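Local coordinates for protein putative carboxymuconolactone decarboxylase (PDB 2QEU) that belongs to the AhpD-like carboxymuconolactone decarboxylase family and may have peroxiredoxin activity, at residues 42-45 and 46-50; 85-88 and 89-92; 96-99 and 100-103. All blocks are in the same frame, centred on the assembly; numbering follows the deposited sequence.

Contact 1 of 3, residues 42-45 and 46-50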
ATOM      1  N   THR B  42      14.507 -17.224 -12.930  1.00 10.71           N
ATOM      2  CA  THR B  42      14.137 -16.233 -11.886  1.00 10.27           C
ATOM      3  C   THR B  42      14.338 -16.788 -10.487  1.00 10.30           C
ATOM      4  O   THR B  42      14.896 -16.107  -9.631  1.00 11.05           O
ATOM      5  CB  THR B  42      12.695 -15.644 -12.082  1.00 11.93           C
ATOM      6  OG1 THR B  42      12.735 -14.731 -13.182  1.00 15.86           O
ATOM      7  CG2 THR B  42      12.175 -14.912 -10.801  1.00 12.80           C
ATOM      8  N   PHE B  43      13.942 -18.038 -10.266  1.00  8.46           N
ATOM      9  CA  PHE B  43      14.126 -18.675  -8.981  1.00  8.71           C
ATOM     10  C   PHE B  43      15.625 -18.734  -8.635  1.00  8.75           C
ATOM     11  O   PHE B  43      15.990 -18.462  -7.512  1.00  9.10           O
ATOM     12  CB  PHE B  43      13.489 -20.080  -8.966  1.00  9.47           C
ATOM     13  CG  PHE B  43      13.853 -20.908  -7.750  1.00  8.02           C
ATOM     14  CD1 PHE B  43      13.268 -20.673  -6.517  1.00 12.50           C
ATOM     15  CD2 PHE B  43      14.788 -21.939  -7.855  1.00 12.05           C
ATOM     16  CE1 PHE B  43      13.609 -21.411  -5.408  1.00 11.52           C
ATOM     17  CE2 PHE B  43      15.142 -22.680  -6.747  1.00 18.05           C
ATOM     18  CZ  PHE B  43      14.558 -22.423  -5.517  1.00 12.80           C
ATOM     19  N   ASP B  44      16.479 -19.046  -9.614  1.00 10.53           N
ATOM     20  CA  ASP B  44      17.935 -19.160  -9.379  1.00 10.08           C
ATOM     21  C   ASP B  44      18.504 -17.797  -8.956  1.00 11.52           C
ATOM     22  O   ASP B  44      19.147 -17.712  -7.926  1.00 10.49           O
ATOM     23  CB  ASP B  44      18.672 -19.723 -10.612  1.00 11.78           C
ATOM     24  CG  ASP B  44      20.162 -19.961 -10.353  1.00 15.23           C
ATOM     25  OD1 ASP B  44      20.562 -20.425  -9.251  1.00 20.09           O
ATOM     26  OD2 ASP B  44      20.935 -19.706 -11.287  1.00 24.18           O
ATOM     27  N   ALA B  45      18.219 -16.735  -9.720  1.00 11.35           N
ATOM     28  CA  ALA B  45      18.767 -15.394  -9.426  1.00 12.33           C
ATOM     29  C   ALA B  45      18.261 -14.879  -8.082  1.00 14.18           C
ATOM     30  O   ALA B  45      19.030 -14.403  -7.252  1.00 11.56           O
ATOM     31  CB  ALA B  45      18.442 -14.412 -10.532  1.00 11.07           C
ATOM     32  N   TYR B  46      16.967 -15.031  -7.855  1.00 13.47           N
ATOM     33  CA  TYR B  46      16.340 -14.696  -6.571  1.00 11.77           C
ATOM     34  C   TYR B  46      16.977 -15.461  -5.426  1.00 10.65           C
ATOM     35  O   TYR B  46      17.250 -14.878  -4.385  1.00 10.13           O
ATOM     36  CB  TYR B  46      14.842 -14.971  -6.600  1.00 13.93           C
ATOM     37  CG  TYR B  46      14.192 -14.656  -5.294  1.00  9.77           C
ATOM     38  CD1 TYR B  46      13.919 -13.333  -4.948  1.00 15.79           C
ATOM     39  CD2 TYR B  46      13.916 -15.659  -4.368  1.00 14.92           C
ATOM     40  CE1 TYR B  46      13.357 -13.027  -3.745  1.00 13.03           C
ATOM     41  CE2 TYR B  46      13.328 -15.351  -3.148  1.00 11.21           C
ATOM     42  CZ  TYR B  46      13.065 -14.031  -2.845  1.00 15.78           C
ATOM     43  OH  TYR B  46      12.479 -13.702  -1.655  1.00 16.60           O
ATOM     44  N   SER B  47      17.271 -16.746  -5.621  1.00  9.77           N
ATOM     45  CA  SER B  47      17.867 -17.547  -4.529  1.00 12.01           C
ATOM     46  C   SER B  47      19.298 -17.089  -4.231  1.00 10.28           C
ATOM     47  O   SER B  47      19.714 -17.049  -3.064  1.00 11.21           O
ATOM     48  CB  SER B  47      17.772 -19.040  -4.813  1.00 11.05           C
ATOM     49  OG  SER B  47      16.400 -19.400  -4.949  1.00 13.30           O
ATOM     50  N   ARG B  48      20.012 -16.668  -5.268  1.00 10.60           N
ATOM     51  CA  ARG B  48      21.345 -16.135  -5.066  1.00 12.34           C
ATOM     52  C   ARG B  48      21.276 -14.842  -4.254  1.00 10.78           C
ATOM     53  O   ARG B  48      22.130 -14.640  -3.376  1.00 10.98           O
ATOM     54  CB  ARG B  48      22.036 -15.806  -6.378  1.00  8.85           C
ATOM     55  CG  ARG B  48      22.492 -16.965  -7.225  1.00 16.00           C
ATOM     56  CD  ARG B  48      22.799 -16.444  -8.603  1.00 25.58           C
ATOM     57  NE  ARG B  48      23.117 -17.555  -9.462  1.00 27.70           N
ATOM     58  CZ  ARG B  48      24.353 -17.996  -9.671  1.00 36.01           C
ATOM     59  NH1 ARG B  48      25.412 -17.387  -9.116  1.00 28.23           N
ATOM     60  NH2 ARG B  48      24.528 -19.040 -10.464  1.00 40.15           N
HETATM   61  N   MSE B  49      20.302 -13.982  -4.573  1.00 11.90           N
HETATM   62  CA  MSE B  49      20.121 -12.724  -3.870  1.00 11.41           C
HETATM   63  C   MSE B  49      19.791 -13.006  -2.417  1.00  9.26           C
HETATM   64  O   MSE B  49      20.381 -12.422  -1.499  1.00  9.88           O
HETATM   65  CB  MSE B  49      19.013 -11.883  -4.513  1.00 13.55           C
HETATM   66  CG  MSE B  49      18.974 -10.434  -4.025  1.00 10.90           C
HETATM   67 SE   MSE B  49      17.612  -9.413  -4.954  0.75 14.82          SE
HETATM   68  CE  MSE B  49      16.114 -10.296  -4.150  1.00 11.22           C
ATOM     69  N   ARG B  50      18.865 -13.933  -2.203  1.00 10.40           N
ATOM     70  CA  ARG B  50      18.419 -14.309  -0.848  1.00 12.85           C
ATOM     71  C   ARG B  50      19.567 -14.845  -0.005  1.00 13.66           C
ATOM     72  O   ARG B  50      19.680 -14.568   1.181  1.00 14.53           O
ATOM     73  CB  ARG B  50      17.373 -15.421  -0.962  1.00 15.25           C
ATOM     74  CG  ARG B  50      16.484 -15.528   0.211  1.00 15.33           C
ATOM     75  CD  ARG B  50      15.565 -16.696   0.058  1.00 19.49           C
ATOM     76  NE  ARG B  50      14.550 -16.623   1.091  1.00 19.93           N
ATOM     77  CZ  ARG B  50      14.700 -17.099   2.320  1.00 14.19           C
ATOM     78  NH1 ARG B  50      15.799 -17.759   2.681  1.00 15.56           N
ATOM     79  NH2 ARG B  50      13.727 -16.927   3.190  1.00 17.10           N
TER
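Ser47 lays its hydroxyl over one face of the Phe43 ring, with OG 3.4 Å above the ring plane, displaced toward the rim, and 3.5 Å from Phe43 CE1. With OG beside the backbone N (chi1 -60°), the Ser47 hydroxyl also turns back along the helix and donates to Phe43 O at 2.8 Å. The same carbonyl accepts the helical bond from Ser47 N at 2.9 Å; the two donors arrive from opposite faces of its plane, so one oxygen is gripped twice. Tyr21 of helix 10-25 is a further hydrogen-bonding partner of Ser47 OG. One residue further on, Asp44 and Arg48 form a long salt bridge. Asp44 OD2 stands 3.6 Å from Arg48 NE, at the guanidinium edge and in its plane, while the carboxylate plane is turned 73° away. His17 is the stronger partner of this carboxylate, through OD1. The Tyr46 ring leads away to a bound citrate, probably from the crystallisation liquor, which its OH meets by a hydrogen bond. Ala45 and Met49, a selenomethionine, pack on Met49 and Ala45 of the second subunit. The i to i+4 spacing of Phe43-Ser47 and Asp44-Arg48 is that of an alpha helix, here helix 40-53, buried between helix 10-25 and a subunit interface.

Contact 2 of 3, residues 85-88 and 89-92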
ATOM      1  N   ILE B  85       5.088 -15.013   7.342  1.00  8.78           N
ATOM      2  CA  ILE B  85       5.311 -14.489   8.701  1.00  7.73           C
ATOM      3  C   ILE B  85       5.636 -15.653   9.666  1.00  8.39           C
ATOM      4  O   ILE B  85       6.557 -15.561  10.487  1.00  8.75           O
ATOM      5  CB  ILE B  85       4.169 -13.574   9.252  1.00  5.79           C
ATOM      6  CG1 ILE B  85       4.773 -12.633  10.298  1.00  9.08           C
ATOM      7  CG2 ILE B  85       3.009 -14.408   9.882  1.00  7.74           C
ATOM      8  CD1 ILE B  85       3.833 -11.659  10.853  1.00  6.94           C
ATOM      9  N   VAL B  86       4.930 -16.789   9.532  1.00  8.57           N
ATOM     10  CA  VAL B  86       5.204 -17.926  10.382  1.00  9.17           C
ATOM     11  C   VAL B  86       6.554 -18.531   9.967  1.00  9.50           C
ATOM     12  O   VAL B  86       7.358 -18.832  10.825  1.00  9.07           O
ATOM     13  CB  VAL B  86       4.066 -18.952  10.293  1.00  9.13           C
ATOM     14  CG1 VAL B  86       4.478 -20.316  10.880  1.00 11.42           C
ATOM     15  CG2 VAL B  86       2.828 -18.379  10.944  1.00 10.63           C
ATOM     16  N   ASN B  87       6.824 -18.683   8.660  1.00  8.68           N
ATOM     17  CA  ASN B  87       8.131 -19.199   8.238  1.00  9.61           C
ATOM     18  C   ASN B  87       9.335 -18.401   8.781  1.00  7.08           C
ATOM     19  O   ASN B  87      10.329 -18.987   9.214  1.00 10.97           O
ATOM     20  CB  ASN B  87       8.222 -19.361   6.703  1.00 10.18           C
ATOM     21  CG  ASN B  87       7.318 -20.491   6.181  1.00 14.89           C
ATOM     22  OD1 ASN B  87       6.997 -21.426   6.924  1.00 19.70           O
ATOM     23  ND2 ASN B  87       6.943 -20.421   4.908  1.00 15.91           N
ATOM     24  N   HIS B  88       9.245 -17.069   8.726  1.00  8.23           N
ATOM     25  CA  HIS B  88      10.310 -16.221   9.260  1.00  8.24           C
ATOM     26  C   HIS B  88      10.357 -16.190  10.802  1.00  8.38           C
ATOM     27  O   HIS B  88      11.445 -16.032  11.408  1.00 11.19           O
ATOM     28  CB  HIS B  88      10.258 -14.823   8.632  1.00  8.77           C
ATOM     29  CG  HIS B  88      10.690 -14.806   7.203  1.00  8.52           C
ATOM     30  ND1 HIS B  88      12.002 -14.975   6.829  1.00  6.81           N
ATOM     31  CD2 HIS B  88       9.984 -14.668   6.053  1.00 10.50           C
ATOM     32  CE1 HIS B  88      12.086 -14.959   5.512  1.00 13.37           C
ATOM     33  NE2 HIS B  88      10.877 -14.790   5.016  1.00 10.91           N
ATOM     34  N   THR B  89       9.206 -16.333  11.460  1.00  7.04           N
ATOM     35  CA  THR B  89       9.191 -16.458  12.924  1.00  6.92           C
ATOM     36  C   THR B  89       9.947 -17.735  13.339  1.00  7.27           C
ATOM     37  O   THR B  89      10.811 -17.710  14.216  1.00  9.47           O
ATOM     38  CB  THR B  89       7.776 -16.454  13.514  1.00  8.03           C
ATOM     39  OG1 THR B  89       7.192 -15.191  13.230  1.00  7.89           O
ATOM     40  CG2 THR B  89       7.790 -16.682  15.060  1.00 10.24           C
ATOM     41  N   ARG B  90       9.573 -18.848  12.717  0.50  8.83           N
ATOM     42  CA  ARG B  90      10.257 -20.124  12.911  0.50  8.66           C
ATOM     43  C   ARG B  90      11.774 -19.968  12.695  0.50  8.37           C
ATOM     44  O   ARG B  90      12.572 -20.338  13.552  0.50  8.71           O
ATOM     45  CB  ARG B  90       9.657 -21.196  11.978  0.50  7.78           C
ATOM     46  CG  ARG B  90      10.134 -22.611  12.248  0.50 12.49           C
ATOM     47  CD  ARG B  90       9.593 -23.606  11.203  0.50  9.37           C
ATOM     48  NE  ARG B  90       8.128 -23.685  11.171  0.50 10.22           N
ATOM     49  CZ  ARG B  90       7.349 -23.259  10.173  0.50  9.58           C
ATOM     50  NH1 ARG B  90       7.860 -22.735   9.069  0.50 12.41           N
ATOM     51  NH2 ARG B  90       6.023 -23.392  10.251  0.50 14.04           N
ATOM     52  N   ALA B  91      12.161 -19.389  11.559  1.00 11.72           N
ATOM     53  CA  ALA B  91      13.570 -19.157  11.227  1.00 10.50           C
ATOM     54  C   ALA B  91      14.263 -18.293  12.307  1.00  9.89           C
ATOM     55  O   ALA B  91      15.341 -18.641  12.807  1.00  7.94           O
ATOM     56  CB  ALA B  91      13.684 -18.510   9.826  1.00  8.59           C
ATOM     57  N   ALA B  92      13.625 -17.180  12.684  1.00  9.37           N
ATOM     58  CA  ALA B  92      14.217 -16.277  13.664  1.00 10.42           C
ATOM     59  C   ALA B  92      14.480 -17.022  14.976  1.00  8.19           C
ATOM     60  O   ALA B  92      15.515 -16.822  15.630  1.00  7.65           O
ATOM     61  CB  ALA B  92      13.317 -14.997  13.901  1.00  7.75           C
TER
HETATM   62  O   HOH W   1      10.947 -21.638   8.620  1.00 23.17           O
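The backbone runs as regular alpha helix, each N-H of residues 89 to 92 donating to the carbonyl four positions earlier, with Arg90 N to Val86 O at 2.9 Å and almost straight (176°). Thr89 adds a side-chain bond: its OG1, beside the backbone N (chi1 -64°), donates to Ile85 O at 2.8 Å. Thr89 N reaches that oxygen from the opposite face of the carbonyl plane, and the buried hydroxyl is thus satisfied within its own helix. Helix 82-94 belongs to the all-helical bundle of the AhpD-like fold, where Thr89 and Ile85 pack on Ala125 of helix 122-137. The His88 ring is held by His69 of helix 65-79, hydrogen-bonded to its ND1, and by a bound citrate at NE2, which may mark a pocket. In the conformer given here, one of two, the Arg90 chain bends at chi3 and folds back beside Asn87, the two side chains pointing the same way. Arg90 NH1 donates to Asn87 OD1 at 2.7 Å, and the oxygen lies in the guanidinium plane although the amide is turned 51° from it. A water, donating to Asn87 O, accepts only a weak bond from Arg90 NH1. Arg90 NH2 rests against Val86 CG1 at 3.5 Å.

Contact 3 of 3, residues 96-99 and 100-103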
ATOM      1  N   GLY B  96      17.698 -18.154  17.408  1.00 11.27           N
ATOM      2  CA  GLY B  96      17.873 -17.669  18.772  1.00  9.86           C
ATOM      3  C   GLY B  96      16.980 -16.542  19.223  1.00  9.45           C
ATOM      4  O   GLY B  96      17.093 -16.079  20.341  1.00 10.07           O
ATOM      5  N   LEU B  97      16.075 -16.070  18.364  1.00  8.05           N
ATOM      6  CA  LEU B  97      15.223 -14.973  18.798  1.00  8.18           C
ATOM      7  C   LEU B  97      14.268 -15.446  19.883  1.00  9.64           C
ATOM      8  O   LEU B  97      13.710 -16.518  19.769  1.00 10.04           O
ATOM      9  CB  LEU B  97      14.398 -14.460  17.631  1.00  6.15           C
ATOM     10  CG  LEU B  97      13.713 -13.087  17.868  1.00  8.65           C
ATOM     11  CD1 LEU B  97      14.686 -11.945  17.649  1.00 12.26           C
ATOM     12  CD2 LEU B  97      12.418 -12.959  17.020  1.00  8.12           C
ATOM     13  N   SER B  98      14.091 -14.656  20.938  1.00  7.72           N
ATOM     14  CA  SER B  98      13.081 -14.959  21.954  1.00  7.49           C
ATOM     15  C   SER B  98      11.697 -14.476  21.552  1.00  8.77           C
ATOM     16  O   SER B  98      11.546 -13.543  20.739  1.00  8.53           O
ATOM     17  CB  SER B  98      13.467 -14.330  23.284  1.00 10.02           C
ATOM     18  OG  SER B  98      13.286 -12.940  23.260  1.00  7.35           O
ATOM     19  N   VAL B  99      10.683 -15.092  22.152  1.00  8.31           N
ATOM     20  CA  VAL B  99       9.309 -14.622  21.974  1.00  7.90           C
ATOM     21  C   VAL B  99       9.152 -13.151  22.434  1.00  8.59           C
ATOM     22  O   VAL B  99       8.539 -12.326  21.761  1.00  7.18           O
ATOM     23  CB  VAL B  99       8.239 -15.551  22.635  1.00  9.63           C
ATOM     24  CG1 VAL B  99       6.807 -14.932  22.433  1.00 10.68           C
ATOM     25  CG2 VAL B  99       8.332 -16.977  22.030  1.00  6.75           C
ATOM     26  N   ASP B 100       9.764 -12.804  23.561  1.00  7.65           N
ATOM     27  CA  ASP B 100       9.722 -11.393  23.985  1.00  9.04           C
ATOM     28  C   ASP B 100      10.245 -10.430  22.935  1.00  7.26           C
ATOM     29  O   ASP B 100       9.631  -9.388  22.726  1.00  8.35           O
ATOM     30  CB  ASP B 100      10.521 -11.196  25.265  1.00 10.22           C
ATOM     31  CG  ASP B 100       9.864 -11.801  26.484  1.00 15.01           C
ATOM     32  OD1 ASP B 100       8.641 -12.063  26.469  1.00 13.20           O
ATOM     33  OD2 ASP B 100      10.595 -12.034  27.467  1.00 16.68           O
ATOM     34  N   GLU B 101      11.393 -10.740  22.316  1.00  8.46           N
ATOM     35  CA  GLU B 101      11.960  -9.895  21.260  1.00  7.20           C
ATOM     36  C   GLU B 101      11.038  -9.838  20.032  1.00  9.12           C
ATOM     37  O   GLU B 101      10.910  -8.815  19.392  1.00  7.81           O
ATOM     38  CB  GLU B 101      13.334 -10.383  20.798  1.00  8.50           C
ATOM     39  CG  GLU B 101      14.434 -10.231  21.803  1.00  5.48           C
ATOM     40  CD  GLU B 101      15.739 -10.846  21.327  1.00 14.22           C
ATOM     41  OE1 GLU B 101      15.751 -12.029  20.898  1.00 11.28           O
ATOM     42  OE2 GLU B 101      16.732 -10.107  21.325  1.00 13.94           O
ATOM     43  N   LEU B 102      10.428 -10.970  19.710  1.00  8.69           N
ATOM     44  CA  LEU B 102       9.515 -11.050  18.591  1.00  8.00           C
ATOM     45  C   LEU B 102       8.389 -10.041  18.787  1.00  8.17           C
ATOM     46  O   LEU B 102       8.059  -9.250  17.896  1.00  7.42           O
ATOM     47  CB  LEU B 102       8.922 -12.458  18.491  1.00  8.83           C
ATOM     48  CG  LEU B 102       7.933 -12.711  17.334  1.00  8.24           C
ATOM     49  CD1 LEU B 102       8.693 -12.690  15.975  1.00 10.40           C
ATOM     50  CD2 LEU B 102       7.156 -14.017  17.551  1.00  8.66           C
ATOM     51  N   ILE B 103       7.776 -10.084  19.965  1.00  5.61           N
ATOM     52  CA  ILE B 103       6.666  -9.224  20.290  1.00  7.97           C
ATOM     53  C   ILE B 103       7.139  -7.751  20.217  1.00  6.91           C
ATOM     54  O   ILE B 103       6.461  -6.912  19.652  1.00  7.02           O
ATOM     55  CB  ILE B 103       6.030  -9.573  21.670  1.00  9.88           C
ATOM     56  CG1 ILE B 103       5.353 -10.978  21.667  1.00  9.34           C
ATOM     57  CG2 ILE B 103       5.020  -8.504  22.107  1.00  4.98           C
ATOM     58  CD1 ILE B 103       5.030 -11.488  23.063  1.00  7.79           C
TER
HETATM   59  O   HOH W   2      17.709 -13.499  21.420  1.00 18.82           O
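A capping box opens helix 99-113, with Ser98 at the N-cap and Glu101 as its reciprocal partner. Ser98 OG accepts from Glu101 N at 3.1 Å; its chi1 of 73° sets the oxygen between the backbone N and the carbonyl carbon, facing the first turn of the helix. In return Ser98 N donates to Glu101 OE1 at 3.1 Å along a nearly straight line (170°), using the anti lone pair of that oxygen. The Glu101 chain, extended beyond CG, runs past the serine hydroxyl, with Glu101 CG 3.3 Å from Ser98 OG. Its other oxygen, OE2, is held by Tyr67 of helix 65-79, so both ends of the carboxylate are fixed. A water donates to Gly96 O; its approach to Glu101 OE1 is doubtfully short. Gly96, with positive phi, closes helix 82-94 in a Schellman motif. Beside the polar box, Leu97 crosses Leu102 at about a right angle, Leu97 CD2 lying 3.8 Å from Leu102 CB, the hydrophobic staple that accompanies a capping box; Leu97 CD1 lies 3.4 Å from Glu101 OE1. Further along, Val99 CG1 meets Ile103 CD1 at 3.9 Å. Leu102 continues inward to Leu70 and Val73 of helix 65-79, and Val99 packs on Ala129 of helix 122-137. A Schellman C-cap followed after one residue by a stapled capping box is a compact helix-to-helix connection, here joining two successive helices of the bundle.

Overall arrangement
The three contacts come in series along one chain and illustrate how short-range pairing three to five residues apart is reused in an all-helical fold. Contact 1 lies on helix 40-53, contact 2 on helix 82-94, and contact 3 on the turn leading into helix 99-113. Contacts 2 and 3 are close neighbours, with centres about 11 Å apart, joined by a probable hydrogen bond between Ala92 O and Leu97 N and by packing of Thr89 on Leu102. Contacts 1 and 3 lie on opposite sides of the chain's centre, their centres about 28 Å apart. Between contacts 1 and 2 Arg50 touches His88, and both residues bind citrate, consistent with a shared pocket. Contacts 1 and 3 also meet other subunits of the six-chain assembly.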